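Local coordinates for protein putative cytochrome P450 hydroxylase (Chondromyces apiculatus DSM 436, PDB 6GMF) that is a heme-thiolate monooxygenase of the cytochrome P450 family that acts on terpenes, probably inserting one oxygen atom from molecular oxygen into its substrate, at residues A[85-90]-A[339-344]; A[334-339]-A[344-349]. One frame throughout, in Å; residues are numbered along the deposited sequence.

Contact 1: residues A[85-90]-A[339-344]; sequences PRHGKL and DIHFCI. With HEM (protoporphyrin IX containing Fe), chain B.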
loop_
_atom_site.group_PDB
_atom_site.type_symbol
_atom_site.label_atom_id
_atom_site.label_comp_id
_atom_site.label_asym_id
_atom_site.label_seq_id
_atom_site.Cartn_x
_atom_site.Cartn_y
_atom_site.Cartn_z
ATOM N N PRO A 85 7.779 -23.223 -3.256
ATOM C CA PRO A 85 6.433 -23.625 -3.650
ATOM C C PRO A 85 5.372 -23.333 -2.587
ATOM O O PRO A 85 4.182 -23.381 -2.863
ATOM C CB PRO A 85 6.541 -25.158 -3.798
ATOM C CG PRO A 85 7.622 -25.483 -2.821
ATOM C CD PRO A 85 8.626 -24.355 -2.945
ATOM N N ARG A 86 5.834 -23.023 -1.371
ATOM C CA ARG A 86 4.931 -22.736 -0.223
ATOM C C ARG A 86 4.041 -21.526 -0.532
ATOM O O ARG A 86 2.858 -21.552 -0.139
ATOM C CB ARG A 86 5.750 -22.502 1.051
ATOM C CG ARG A 86 6.225 -23.779 1.729
ATOM C CD ARG A 86 7.473 -23.561 2.563
ATOM N NE ARG A 86 8.104 -24.813 2.953
ATOM C CZ ARG A 86 9.260 -25.256 2.470
ATOM N NH1 ARG A 86 9.764 -24.725 1.369
ATOM N NH2 ARG A 86 9.908 -26.226 3.089
ATOM N N HIS A 87 4.591 -20.511 -1.208
ATOM C CA HIS A 87 3.831 -19.303 -1.528
ATOM C C HIS A 87 2.524 -19.599 -2.275
ATOM O O HIS A 87 1.490 -19.060 -1.938
ATOM C CB HIS A 87 4.705 -18.333 -2.337
ATOM C CG HIS A 87 3.932 -17.144 -2.770
ATOM N ND1 HIS A 87 3.412 -17.038 -4.060
ATOM C CD2 HIS A 87 3.478 -16.087 -2.067
ATOM C CE1 HIS A 87 2.684 -15.945 -4.125
ATOM N NE2 HIS A 87 2.715 -15.325 -2.932
ATOM N N GLY A 88 2.570 -20.440 -3.314
ATOM C CA GLY A 88 1.408 -20.682 -4.132
ATOM C C GLY A 88 0.318 -21.362 -3.342
ATOM O O GLY A 88 -0.828 -21.083 -3.518
ATOM N N LYS A 89 0.706 -22.278 -2.462
ATOM C CA LYS A 89 -0.284 -23.039 -1.677
ATOM C C LYS A 89 -1.006 -22.052 -0.761
ATOM O O LYS A 89 -2.240 -22.036 -0.662
ATOM C CB LYS A 89 0.413 -24.145 -0.874
ATOM C CG LYS A 89 1.190 -25.159 -1.700
ATOM N N LEU A 90 -0.203 -21.222 -0.099
ATOM C CA LEU A 90 -0.745 -20.255 0.829
ATOM C C LEU A 90 -1.622 -19.237 0.085
ATOM O O LEU A 90 -2.711 -18.935 0.513
ATOM C CB LEU A 90 0.422 -19.592 1.553
ATOM C CG LEU A 90 0.035 -18.503 2.543
ATOM C CD1 LEU A 90 -0.945 -19.031 3.585
ATOM C CD2 LEU A 90 1.281 -17.954 3.231
ATOM N N ASP A 339 3.520 -10.242 -11.205
ATOM C CA ASP A 339 3.714 -11.676 -11.144
ATOM C C ASP A 339 3.207 -12.258 -9.807
ATOM O O ASP A 339 2.129 -11.918 -9.342
ATOM C CB ASP A 339 5.155 -12.028 -11.469
ATOM C CG ASP A 339 5.250 -13.339 -12.242
ATOM O OD1 ASP A 339 4.293 -14.144 -12.133
ATOM O OD2 ASP A 339 6.263 -13.512 -12.964
ATOM N N ILE A 340 3.963 -13.171 -9.189
ATOM C CA ILE A 340 3.339 -14.068 -8.198
ATOM C C ILE A 340 2.854 -13.334 -6.934
ATOM O O ILE A 340 1.866 -13.774 -6.329
ATOM C CB ILE A 340 4.236 -15.255 -7.855
ATOM C CG1 ILE A 340 5.564 -14.883 -7.194
ATOM C CG2 ILE A 340 4.447 -16.105 -9.101
ATOM C CD1 ILE A 340 6.287 -16.082 -6.643
ATOM N N HIS A 341 3.563 -12.280 -6.508
ATOM C CA HIS A 341 3.229 -11.552 -5.302
ATOM C C HIS A 341 2.351 -10.334 -5.585
ATOM O O HIS A 341 2.053 -9.572 -4.668
ATOM C CB HIS A 341 4.478 -11.128 -4.537
ATOM C CG HIS A 341 5.223 -12.256 -3.925
ATOM N ND1 HIS A 341 4.848 -12.826 -2.716
ATOM C CD2 HIS A 341 6.295 -12.934 -4.383
ATOM C CE1 HIS A 341 5.702 -13.782 -2.427
ATOM N NE2 HIS A 341 6.610 -13.872 -3.440
ATOM N N PHE A 342 1.802 -10.218 -6.798
ATOM C CA PHE A 342 0.971 -9.078 -7.139
ATOM C C PHE A 342 -0.056 -8.844 -6.024
ATOM O O PHE A 342 -0.780 -9.733 -5.635
ATOM C CB PHE A 342 0.255 -9.353 -8.465
ATOM C CG PHE A 342 -0.575 -8.200 -8.971
ATOM C CD1 PHE A 342 -0.041 -7.184 -9.763
ATOM C CD2 PHE A 342 -1.912 -8.122 -8.607
ATOM C CE1 PHE A 342 -0.828 -6.129 -10.192
ATOM C CE2 PHE A 342 -2.683 -7.050 -9.006
ATOM C CZ PHE A 342 -2.138 -6.053 -9.787
ATOM N N CYS A 343 -0.261 -7.574 -5.671
ATOM C CA CYS A 343 -1.047 -7.170 -4.545
ATOM C C CYS A 343 -2.419 -7.863 -4.552
ATOM O O CYS A 343 -3.261 -7.605 -5.466
ATOM C CB CYS A 343 -1.258 -5.659 -4.587
ATOM S SG CYS A 343 -2.206 -5.041 -3.196
ATOM N N ILE A 344 -2.702 -8.642 -3.520
ATOM C CA ILE A 344 -4.006 -9.254 -3.309
ATOM C C ILE A 344 -5.081 -8.183 -3.083
ATOM O O ILE A 344 -6.288 -8.347 -3.431
ATOM C CB ILE A 344 -3.905 -10.240 -2.134
ATOM C CG1 ILE A 344 -3.115 -11.473 -2.571
ATOM C CG2 ILE A 344 -5.260 -10.635 -1.554
ATOM C CD1 ILE A 344 -2.772 -12.418 -1.465
HETATM C CHA HEM B . 1.366 -7.174 -2.033
HETATM C CHB HEM B . 1.201 -2.597 -3.157
HETATM C CHC HEM B . -3.040 -2.266 -0.849
HETATM C CHD HEM B . -2.674 -6.760 0.605
HETATM C C1A HEM B . 1.667 -5.948 -2.579
HETATM C C2A HEM B . 2.783 -5.767 -3.444
HETATM C C3A HEM B . 2.750 -4.444 -3.743
HETATM C C4A HEM B . 1.617 -3.886 -3.097
HETATM C CMA HEM B . 3.728 -3.632 -4.556
HETATM C CAA HEM B . 3.802 -6.766 -3.920
HETATM C CBA HEM B . 4.922 -7.049 -2.883
HETATM C CGA HEM B . 6.019 -7.944 -3.420
HETATM O O1A HEM B . 6.031 -8.279 -4.632
HETATM O O2A HEM B . 6.946 -8.200 -2.583
HETATM C C1B HEM B . 0.022 -2.064 -2.614
HETATM C C2B HEM B . -0.451 -0.716 -2.795
HETATM C C3B HEM B . -1.638 -0.590 -2.145
HETATM C C4B HEM B . -1.912 -1.910 -1.570
HETATM C CMB HEM B . 0.319 0.286 -3.557
HETATM C CAB HEM B . -2.605 0.570 -2.045
HETATM C CBB HEM B . -2.566 1.510 -2.933
HETATM C C1C HEM B . -3.379 -3.446 -0.286
HETATM C C2C HEM B . -4.573 -3.673 0.478
HETATM C C3C HEM B . -4.428 -4.991 0.880
HETATM C C4C HEM B . -3.190 -5.495 0.421
HETATM C CMC HEM B . -5.752 -2.751 0.598
HETATM C CAC HEM B . -5.337 -5.834 1.657
HETATM C CBC HEM B . -6.381 -5.403 2.324
HETATM C C1D HEM B . -1.520 -7.211 0.019
HETATM C C2D HEM B . -1.001 -8.591 0.248
HETATM C C3D HEM B . 0.115 -8.711 -0.502
HETATM C C4D HEM B . 0.285 -7.420 -1.177
HETATM C CMD HEM B . -1.717 -9.585 1.149
HETATM C CAD HEM B . 0.998 -9.923 -0.601
HETATM C CBD HEM B . 0.715 -10.858 -1.788
HETATM C CGD HEM B . 1.707 -11.997 -1.896
HETATM O O1D HEM B . 1.351 -12.979 -2.569
HETATM O O2D HEM B . 2.838 -11.913 -1.349
HETATM N NA HEM B . 0.945 -4.783 -2.378
HETATM N NB HEM B . -0.895 -2.703 -1.897
HETATM N NC HEM B . -2.524 -4.531 -0.281
HETATM N ND HEM B . -0.648 -6.531 -0.802
HETATM FE FE HEM B . -0.816 -4.697 -1.432
HETATM O O HOH W 1 0.449 -4.109 0.323
#
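His341 ND1 donates to HEM O2D over 2.6 Å, the shorter of two histidine bonds to the propionate on pyrrole D; His87 NE2 donates to the other oxygen, HEM O1D, over 2.7 Å. Both N-H...O bonds are nearly straight, and each acceptor oxygen sits at the edge of its imidazole, close to the ring plane. The rings converge on the carboxylate from separate parts of the chain and meet obliquely, with centroids 4.0 Å apart and planes at 47°. His341 CE1 lies over one face of the His87 ring, 3.2 Å from His87 CD2. Although His87 NE2 and His341 ND1 are near neighbours, they do not bond to each other, because both point their N-H at the propionate.

His87 reaches in from helix 86-94 with CG anti to its backbone N (chi1 175°). Farther round its edge, CE1 comes within 3.2 Å of the Ile340 carbonyl oxygen, and Ile340 CD1 packs 4.0 Å from His87 ND1. Two residues beyond His341, Cys343 SG ligates the heme iron at 2.3 Å, with the oxygen of a water 2.2 Å from HEM FE on the other face of the porphyrin. Arg91, one turn after His87 in the His-x-x-x-Arg pattern of the P450 C helix, also hydrogen-bonds the heme and the carbonyl of Phe342. With Asn58, Trp61 and Arg285 as further donors to the heme, the propionates' negative charge is probably well compensated, and the D propionate becomes a polar bridge between the C helix and the cysteine-ligand loop.

Contact 2: residues A[334-339]-A[344-349]; sequences LAFGLD and IGAPLA. With HEM (protoporphyrin IX containing Fe), chain B.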
loop_
_atom_site.group_PDB
_atom_site.type_symbol
_atom_site.label_atom_id
_atom_site.label_comp_id
_atom_site.label_asym_id
_atom_site.label_seq_id
_atom_site.Cartn_x
_atom_site.Cartn_y
_atom_site.Cartn_z
ATOM N N LEU A 334 3.629 -0.450 -12.249
ATOM C CA LEU A 334 4.010 -1.526 -11.319
ATOM C C LEU A 334 3.703 -1.171 -9.837
ATOM O O LEU A 334 4.290 -1.722 -8.920
ATOM C CB LEU A 334 5.506 -1.752 -11.476
ATOM C CG LEU A 334 5.961 -2.164 -12.868
ATOM C CD1 LEU A 334 7.462 -2.449 -12.862
ATOM C CD2 LEU A 334 5.204 -3.392 -13.312
ATOM N N ALA A 335 2.765 -0.262 -9.589
ATOM C CA ALA A 335 2.444 0.182 -8.230
ATOM C C ALA A 335 1.997 -0.993 -7.346
ATOM O O ALA A 335 2.176 -0.902 -6.136
ATOM C CB ALA A 335 1.435 1.284 -8.202
ATOM N N PHE A 336 1.348 -2.024 -7.930
ATOM C CA PHE A 336 0.861 -3.170 -7.194
ATOM C C PHE A 336 1.808 -4.367 -7.313
ATOM O O PHE A 336 1.435 -5.486 -6.955
ATOM C CB PHE A 336 -0.552 -3.513 -7.692
ATOM C CG PHE A 336 -1.618 -2.564 -7.231
ATOM C CD1 PHE A 336 -1.807 -2.310 -5.889
ATOM C CD2 PHE A 336 -2.457 -1.916 -8.129
ATOM C CE1 PHE A 336 -2.797 -1.483 -5.417
ATOM C CE2 PHE A 336 -3.440 -1.066 -7.667
ATOM C CZ PHE A 336 -3.635 -0.853 -6.318
ATOM N N GLY A 337 3.024 -4.148 -7.830
ATOM C CA GLY A 337 3.927 -5.187 -8.160
ATOM C C GLY A 337 3.537 -5.902 -9.446
ATOM O O GLY A 337 2.917 -5.330 -10.340
ATOM N N LEU A 338 3.969 -7.155 -9.553
ATOM C CA LEU A 338 3.974 -7.912 -10.780
ATOM C C LEU A 338 4.220 -9.385 -10.466
ATOM O O LEU A 338 5.080 -9.717 -9.672
ATOM C CB LEU A 338 5.094 -7.379 -11.664
ATOM C CG LEU A 338 5.151 -7.863 -13.106
ATOM C CD1 LEU A 338 3.934 -7.327 -13.861
ATOM C CD2 LEU A 338 6.424 -7.389 -13.751
ATOM N N ASP A 339 3.520 -10.242 -11.205
ATOM C CA ASP A 339 3.714 -11.676 -11.144
ATOM C C ASP A 339 3.207 -12.258 -9.807
ATOM O O ASP A 339 2.129 -11.918 -9.342
ATOM C CB ASP A 339 5.155 -12.028 -11.469
ATOM C CG ASP A 339 5.250 -13.339 -12.242
ATOM O OD1 ASP A 339 4.293 -14.144 -12.133
ATOM O OD2 ASP A 339 6.263 -13.512 -12.964
ATOM N N ILE A 344 -2.702 -8.642 -3.520
ATOM C CA ILE A 344 -4.006 -9.254 -3.309
ATOM C C ILE A 344 -5.081 -8.183 -3.083
ATOM O O ILE A 344 -6.288 -8.347 -3.431
ATOM C CB ILE A 344 -3.905 -10.240 -2.134
ATOM C CG1 ILE A 344 -3.115 -11.473 -2.571
ATOM C CG2 ILE A 344 -5.260 -10.635 -1.554
ATOM C CD1 ILE A 344 -2.772 -12.418 -1.465
ATOM N N GLY A 345 -4.695 -7.062 -2.474
ATOM C CA GLY A 345 -5.595 -5.988 -2.174
ATOM C C GLY A 345 -5.869 -5.020 -3.300
ATOM O O GLY A 345 -6.577 -4.063 -3.045
ATOM N N ALA A 346 -5.303 -5.228 -4.493
ATOM C CA ALA A 346 -5.354 -4.228 -5.489
ATOM C C ALA A 346 -6.814 -3.840 -5.772
ATOM O O ALA A 346 -7.094 -2.658 -5.876
ATOM C CB ALA A 346 -4.666 -4.672 -6.745
ATOM N N PRO A 347 -7.798 -4.745 -5.893
ATOM C CA PRO A 347 -9.167 -4.276 -6.144
ATOM C C PRO A 347 -9.790 -3.478 -5.003
ATOM O O PRO A 347 -10.610 -2.574 -5.247
ATOM C CB PRO A 347 -9.982 -5.555 -6.367
ATOM C CG PRO A 347 -9.147 -6.645 -5.797
ATOM C CD PRO A 347 -7.700 -6.202 -5.975
ATOM N N LEU A 348 -9.430 -3.859 -3.775
ATOM C CA LEU A 348 -9.898 -3.168 -2.596
ATOM C C LEU A 348 -9.308 -1.752 -2.512
ATOM O O LEU A 348 -9.999 -0.819 -2.253
ATOM C CB LEU A 348 -9.601 -3.975 -1.324
ATOM C CG LEU A 348 -10.129 -3.300 -0.059
ATOM C CD1 LEU A 348 -11.634 -2.965 -0.183
ATOM C CD2 LEU A 348 -9.837 -4.171 1.153
ATOM N N ALA A 349 -7.997 -1.595 -2.725
ATOM C CA ALA A 349 -7.380 -0.275 -2.762
ATOM C C ALA A 349 -8.051 0.600 -3.822
ATOM O O ALA A 349 -8.332 1.782 -3.594
ATOM C CB ALA A 349 -5.912 -0.422 -3.076
HETATM C CHA HEM B . 1.366 -7.174 -2.033
HETATM C CHB HEM B . 1.201 -2.597 -3.157
HETATM C CHC HEM B . -3.040 -2.266 -0.849
HETATM C CHD HEM B . -2.674 -6.760 0.605
HETATM C C1A HEM B . 1.667 -5.948 -2.579
HETATM C C2A HEM B . 2.783 -5.767 -3.444
HETATM C C3A HEM B . 2.750 -4.444 -3.743
HETATM C C4A HEM B . 1.617 -3.886 -3.097
HETATM C CMA HEM B . 3.728 -3.632 -4.556
HETATM C CAA HEM B . 3.802 -6.766 -3.920
HETATM C CBA HEM B . 4.922 -7.049 -2.883
HETATM C CGA HEM B . 6.019 -7.944 -3.420
HETATM O O1A HEM B . 6.031 -8.279 -4.632
HETATM O O2A HEM B . 6.946 -8.200 -2.583
HETATM C C1B HEM B . 0.022 -2.064 -2.614
HETATM C C2B HEM B . -0.451 -0.716 -2.795
HETATM C C3B HEM B . -1.638 -0.590 -2.145
HETATM C C4B HEM B . -1.912 -1.910 -1.570
HETATM C CMB HEM B . 0.319 0.286 -3.557
HETATM C CAB HEM B . -2.605 0.570 -2.045
HETATM C CBB HEM B . -2.566 1.510 -2.933
HETATM C C1C HEM B . -3.379 -3.446 -0.286
HETATM C C2C HEM B . -4.573 -3.673 0.478
HETATM C C3C HEM B . -4.428 -4.991 0.880
HETATM C C4C HEM B . -3.190 -5.495 0.421
HETATM C CMC HEM B . -5.752 -2.751 0.598
HETATM C CAC HEM B . -5.337 -5.834 1.657
HETATM C CBC HEM B . -6.381 -5.403 2.324
HETATM C C1D HEM B . -1.520 -7.211 0.019
HETATM C C2D HEM B . -1.001 -8.591 0.248
HETATM C C3D HEM B . 0.115 -8.711 -0.502
HETATM C C4D HEM B . 0.285 -7.420 -1.177
HETATM C CMD HEM B . -1.717 -9.585 1.149
HETATM C CAD HEM B . 0.998 -9.923 -0.601
HETATM C CBD HEM B . 0.715 -10.858 -1.788
HETATM C CGD HEM B . 1.707 -11.997 -1.896
HETATM O O1D HEM B . 1.351 -12.979 -2.569
HETATM O O2D HEM B . 2.838 -11.913 -1.349
HETATM N NA HEM B . 0.945 -4.783 -2.378
HETATM N NB HEM B . -0.895 -2.703 -1.897
HETATM N NC HEM B . -2.524 -4.531 -0.281
HETATM N ND HEM B . -0.648 -6.531 -0.802
HETATM FE FE HEM B . -0.816 -4.697 -1.432
HETATM O O HOH W 1 0.449 -4.109 0.323
#
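Phe336 packs on Ala346 and Ala349 across the cysteine-ligand loop, the heme-binding signature of cytochromes P450 that opens with Phe336 and runs through Cys343 to Gly345 at the start of helix 346-363. The main interaction is CH-pi: Ala346 CB stands 3.6 Å from the centroid of the Phe336 ring and only 5° off its normal, so the methyl sits almost squarely over the middle of the face. The chi1 of -74° sets CG anti to the carbonyl carbon and sends the ring across the loop to meet this methyl.

Apolar contacts at the ring edge complete the join. Ala349 CB, a turn along the helix from Ala346, comes 4.0 Å from Phe336 CZ. Phe336 CE1 abuts pyrrole B at 3.6 Å from HEM C3B, and Ala349 CB also lies 3.6 Å from the vinyl carbon HEM CAB. The ring thus turns a face to the helix and an edge to the porphyrin, on the cysteine side, and Leu274 of helix 266-276 borders it as well.

Backbone bonds shape the two ends. A type I turn from Leu334 to Gly337 is closed by Gly337 N to Leu334 O at 2.9 Å, and Gly337 then takes a positive phi of 76° beside the heme. Helix 346-363 begins with Ala349 N bonded to Gly345 O, also at 2.9 Å.

Close backbone-to-heme contacts form the last group. Ala335 O lies 3.4 Å from the methyl carbon HEM CMB, while Gly345, with no side chain to keep the macrocycle away, brings its CA to 3.4 Å from HEM C3C.

How the contacts relate
The two contacts interlock along the chain: 339-344 of contact 1 fills the gap between 334-339 and 344-349 of contact 2, and Asp339 and Ile344 belong to both. Their centres are 12 Å apart. Phe342 CD1 of contact 1 packs 3.5 Å from Gly337 O of contact 2. Both border the same heme in different ways: contact 1 meets the propionate on pyrrole D through two histidines and also supplies the iron ligand, whereas contact 2 lies along the macrocycle, chiefly pyrroles B and C, through Phe336, alanine methyls and backbone. A probable hydrogen bond from Cys343 N in contact 1 to Phe336 O in contact 2 (3.0 Å) links them, and may help to hold the loop next to the iron ligand.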